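PDB 3OAJ: putative ring-cleaving dioxygenase MhqO from Bacillus subtilis subsp. subtilis, which is a putative iron-dependent extradiol ring-cleavage dioxygenase that may contribute to the breakdown and detoxification of aromatic compounds. Local coordinates for residues T139-F142 against T146-V149; Y235-S238 against G242-P245. All coordinates share one frame; numbering follows the deposited sequence.

Contact 1 (T139-F142 against T146-V149); sequences TWTF and TPDV
The carbonyl O of Thr146 accepts a hydrogen bond from Val149 N at 2.9 Å, closing a tight turn whose first two residues rest against Thr139 and Thr141. Pro147 and Asp148 fill the corner of the turn. Within the turn Thr146 OG1 donates to Asp148 OD1 and meets that oxygen almost in line with its C-O bond; at 2.5 Å the distance is unusually short and its exact value doubtful. Across the contact the proline ring does most of the touching. Its CG lies 4.0 Å from Thr139 CA, so Thr139 offers backbone here while its CB points away. One atom further round the ring, Pro147 CD lies 3.8 Å from Thr141 OG1. That hydroxyl sits beside its own backbone N (chi1 -63°), which turns it to the proline, while Thr141 CG2 is 4.4 Å from Thr146 CG2. The contact is thus van der Waals in kind, at the surface and away from the metal site. Glu54 holds Thr139 N through OE1, and Trp95 NE1 of helix 92-101 binds Val149 O, so each segment is also tied to the body of the protein. With Pro147 and Asp148 both in the right-handed helical region, this is a type I beta turn folded back on the long loop that leads from strand 126-131 of the first VOC domain to strand 153-160 of the second.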
loop_
_atom_site.group_PDB
_atom_site.type_symbol
_atom_site.label_atom_id
_atom_site.label_comp_id
_atom_site.label_asym_id
_atom_site.label_seq_id
_atom_site.Cartn_x
_atom_site.Cartn_y
_atom_site.Cartn_z
ATOM N N THR A 139 4.508 11.779 -12.607
ATOM C CA THR A 139 5.078 12.043 -13.925
ATOM C C THR A 139 5.648 10.803 -14.615
ATOM O O THR A 139 6.275 10.915 -15.673
ATOM C CB THR A 139 6.143 13.143 -13.853
ATOM O OG1 THR A 139 7.181 12.742 -12.959
ATOM C CG2 THR A 139 5.519 14.449 -13.344
ATOM N N TRP A 140 5.419 9.623 -14.029
ATOM C CA TRP A 140 5.812 8.377 -14.689
ATOM C C TRP A 140 4.874 8.093 -15.853
ATOM O O TRP A 140 3.696 7.752 -15.667
ATOM C CB TRP A 140 5.807 7.212 -13.711
ATOM C CG TRP A 140 6.487 5.968 -14.245
ATOM C CD1 TRP A 140 5.888 4.765 -14.539
ATOM C CD2 TRP A 140 7.888 5.790 -14.483
ATOM N NE1 TRP A 140 6.838 3.861 -14.958
ATOM C CE2 TRP A 140 8.070 4.462 -14.938
ATOM C CE3 TRP A 140 9.015 6.621 -14.343
ATOM C CZ2 TRP A 140 9.332 3.949 -15.272
ATOM C CZ3 TRP A 140 10.275 6.107 -14.695
ATOM C CH2 TRP A 140 10.413 4.781 -15.142
ATOM N N THR A 141 5.409 8.240 -17.058
ATOM C CA THR A 141 4.659 7.939 -18.277
ATOM C C THR A 141 4.914 6.490 -18.681
ATOM O O THR A 141 6.065 6.065 -18.806
ATOM C CB THR A 141 5.011 8.921 -19.422
ATOM O OG1 THR A 141 4.639 10.251 -19.036
ATOM C CG2 THR A 141 4.267 8.553 -20.696
ATOM N N PHE A 142 3.841 5.725 -18.853
ATOM C CA PHE A 142 3.955 4.309 -19.185
ATOM C C PHE A 142 2.745 3.916 -20.004
ATOM O O PHE A 142 1.610 3.987 -19.528
ATOM C CB PHE A 142 4.059 3.459 -17.913
ATOM C CG PHE A 142 4.575 2.059 -18.145
ATOM C CD1 PHE A 142 5.932 1.824 -18.351
ATOM C CD2 PHE A 142 3.706 0.973 -18.117
ATOM C CE1 PHE A 142 6.414 0.528 -18.549
ATOM C CE2 PHE A 142 4.178 -0.332 -18.321
ATOM C CZ PHE A 142 5.536 -0.550 -18.533
ATOM N N THR A 146 -0.424 9.121 -18.741
ATOM C CA THR A 146 0.296 10.390 -18.798
ATOM C C THR A 146 -0.009 11.208 -17.529
ATOM O O THR A 146 -0.959 10.913 -16.822
ATOM C CB THR A 146 -0.108 11.184 -20.060
ATOM O OG1 THR A 146 -1.527 11.239 -20.128
ATOM C CG2 THR A 146 0.383 10.501 -21.333
ATOM N N PRO A 147 0.798 12.244 -17.232
ATOM C CA PRO A 147 0.671 12.916 -15.929
ATOM C C PRO A 147 -0.705 13.521 -15.644
ATOM O O PRO A 147 -1.079 13.673 -14.473
ATOM C CB PRO A 147 1.763 13.998 -15.983
ATOM C CG PRO A 147 2.769 13.444 -16.929
ATOM C CD PRO A 147 1.976 12.720 -17.982
ATOM N N ASP A 148 -1.465 13.824 -16.696
ATOM C CA ASP A 148 -2.774 14.440 -16.536
ATOM C C ASP A 148 -3.817 13.450 -16.023
ATOM O O ASP A 148 -4.870 13.853 -15.538
ATOM C CB ASP A 148 -3.218 15.158 -17.835
ATOM C CG ASP A 148 -3.308 14.221 -19.028
ATOM O OD1 ASP A 148 -2.723 13.129 -18.988
ATOM O OD2 ASP A 148 -3.960 14.578 -20.032
ATOM N N VAL A 149 -3.487 12.159 -16.101
ATOM C CA VAL A 149 -4.386 11.085 -15.645
ATOM C C VAL A 149 -3.755 10.089 -14.662
ATOM O O VAL A 149 -4.472 9.307 -14.049
ATOM C CB VAL A 149 -5.010 10.273 -16.842
ATOM C CG1 VAL A 149 -5.890 11.155 -17.711
ATOM C CG2 VAL A 149 -3.940 9.585 -17.689
#

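Contact 2 (Y235-S238 against G242-P245); sequences YIAS and GVTP
Val243 lays its CG1 methyl against Ala237 CB on helix 226-238, the two carbons 3.6 Å apart. With chi1 at 63°, CG1 stands between the backbone N and the carbonyl carbon of its own residue, and this branch meets the alanine methyl. The CB of Val243 also faces Ile236, whose CG2 branch comes to 4.5 Å of it, a looser touch. The other branch of Ile236, through CG1 to CD1, leads away from Val243, and its side chain packs on Ile174 of helix 164-174 and Phe257 of strand 253-258. Val243 thus packs against both the helix and Ile255 of strand 253-258, meeting apolar side chains from each. The chain runs here from the helix of a beta-alpha-beta-beta-beta module, the repeat of the vicinal oxygen chelate fold, into edge strand 247-248, and Gly242 passes the helix with its CA 5.7 Å from Ala237 CA. Beyond Val243 the segment is fixed by polar bonds. Thr244 OG1 donates to Pro245 O at 2.9 Å, with a C=O...donor angle of 134° and the donor tilted 30° from the carbonyl plane; the same hydroxyl oxygen accepts a hydrogen bond from Tyr256 N. Thr244 O takes a hydrogen bond from Gln233 NE2, a second tie between this loop and the helix. The side chain of Val243 lies about 9 Å from that of Glu266, a ligand of the bound zinc ion, and about 13 Å from the metal itself.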
loop_
_atom_site.group_PDB
_atom_site.type_symbol
_atom_site.label_atom_id
_atom_site.label_comp_id
_atom_site.label_asym_id
_atom_site.label_seq_id
_atom_site.Cartn_x
_atom_site.Cartn_y
_atom_site.Cartn_z
ATOM N N TYR A 235 5.879 5.511 22.521
ATOM C CA TYR A 235 4.496 5.906 22.784
ATOM C C TYR A 235 3.510 4.741 22.602
ATOM O O TYR A 235 2.675 4.498 23.466
ATOM C CB TYR A 235 4.060 7.105 21.921
ATOM C CG TYR A 235 2.752 7.687 22.435
ATOM C CD1 TYR A 235 2.748 8.733 23.357
ATOM C CD2 TYR A 235 1.522 7.125 22.070
ATOM C CE1 TYR A 235 1.551 9.245 23.862
ATOM C CE2 TYR A 235 0.330 7.622 22.571
ATOM C CZ TYR A 235 0.349 8.675 23.464
ATOM O OH TYR A 235 -0.846 9.154 23.962
ATOM N N ILE A 236 3.594 4.050 21.468
ATOM C CA ILE A 236 2.694 2.937 21.196
ATOM C C ILE A 236 2.800 1.849 22.271
ATOM O O ILE A 236 1.777 1.345 22.746
ATOM C CB ILE A 236 2.931 2.361 19.782
ATOM C CG1 ILE A 236 2.577 3.420 18.725
ATOM C CG2 ILE A 236 2.138 1.066 19.566
ATOM C CD1 ILE A 236 1.129 3.986 18.819
ATOM N N ALA A 237 4.032 1.515 22.674
ATOM C CA ALA A 237 4.271 0.447 23.663
ATOM C C ALA A 237 3.733 0.788 25.037
ATOM O O ALA A 237 3.383 -0.103 25.815
ATOM C CB ALA A 237 5.749 0.148 23.776
ATOM N N SER A 238 3.699 2.076 25.342
ATOM C CA SER A 238 3.247 2.513 26.645
ATOM C C SER A 238 1.747 2.790 26.649
ATOM O O SER A 238 1.158 3.038 27.713
ATOM C CB SER A 238 4.058 3.720 27.109
ATOM O OG SER A 238 3.946 4.805 26.220
ATOM N N GLY A 242 1.608 -4.146 21.923
ATOM C CA GLY A 242 2.938 -4.701 21.686
ATOM C C GLY A 242 3.538 -4.116 20.412
ATOM O O GLY A 242 2.860 -4.047 19.385
ATOM N N VAL A 243 4.817 -3.739 20.464
ATOM C CA VAL A 243 5.518 -3.162 19.301
ATOM C C VAL A 243 6.867 -3.853 19.112
ATOM O O VAL A 243 7.582 -4.126 20.090
ATOM C CB VAL A 243 5.703 -1.595 19.396
ATOM C CG1 VAL A 243 6.569 -1.196 20.554
ATOM C CG2 VAL A 243 6.217 -0.991 18.089
ATOM N N THR A 244 7.204 -4.136 17.856
ATOM C CA THR A 244 8.474 -4.777 17.554
ATOM C C THR A 244 9.656 -3.835 17.750
ATOM O O THR A 244 9.476 -2.608 17.791
ATOM C CB THR A 244 8.537 -5.271 16.101
ATOM O OG1 THR A 244 8.548 -4.145 15.210
ATOM C CG2 THR A 244 7.395 -6.203 15.765
ATOM N N PRO A 245 10.880 -4.408 17.821
ATOM C CA PRO A 245 12.058 -3.579 17.643
ATOM C C PRO A 245 12.077 -2.944 16.256
ATOM O O PRO A 245 11.338 -3.373 15.347
ATOM C CB PRO A 245 13.217 -4.578 17.801
ATOM C CG PRO A 245 12.631 -5.742 18.513
ATOM C CD PRO A 245 11.232 -5.825 18.026
#

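Overall arrangement
Contact 1 closes before contact 2 opens along the chain, and their centres lie 40 Å apart on opposite sides of the chain's centre, with nearest atoms about 31 Å apart. They are attached to different eight-stranded sheets. The loop holding contact 1 joins strands 126-131 and 153-160, both in the sheet that runs from strand 107-111 to strand 178-183. In sequence contact 2 falls between strands 215-223 and 247-248 of the other sheet, whose strands 9-16, 215-223 and 264-269 supply the zinc ligands His11, His218 and Glu266. Contact 1 thus concerns the passage between the two VOC domains, contact 2 the helix-to-strand connection within the last module of the second.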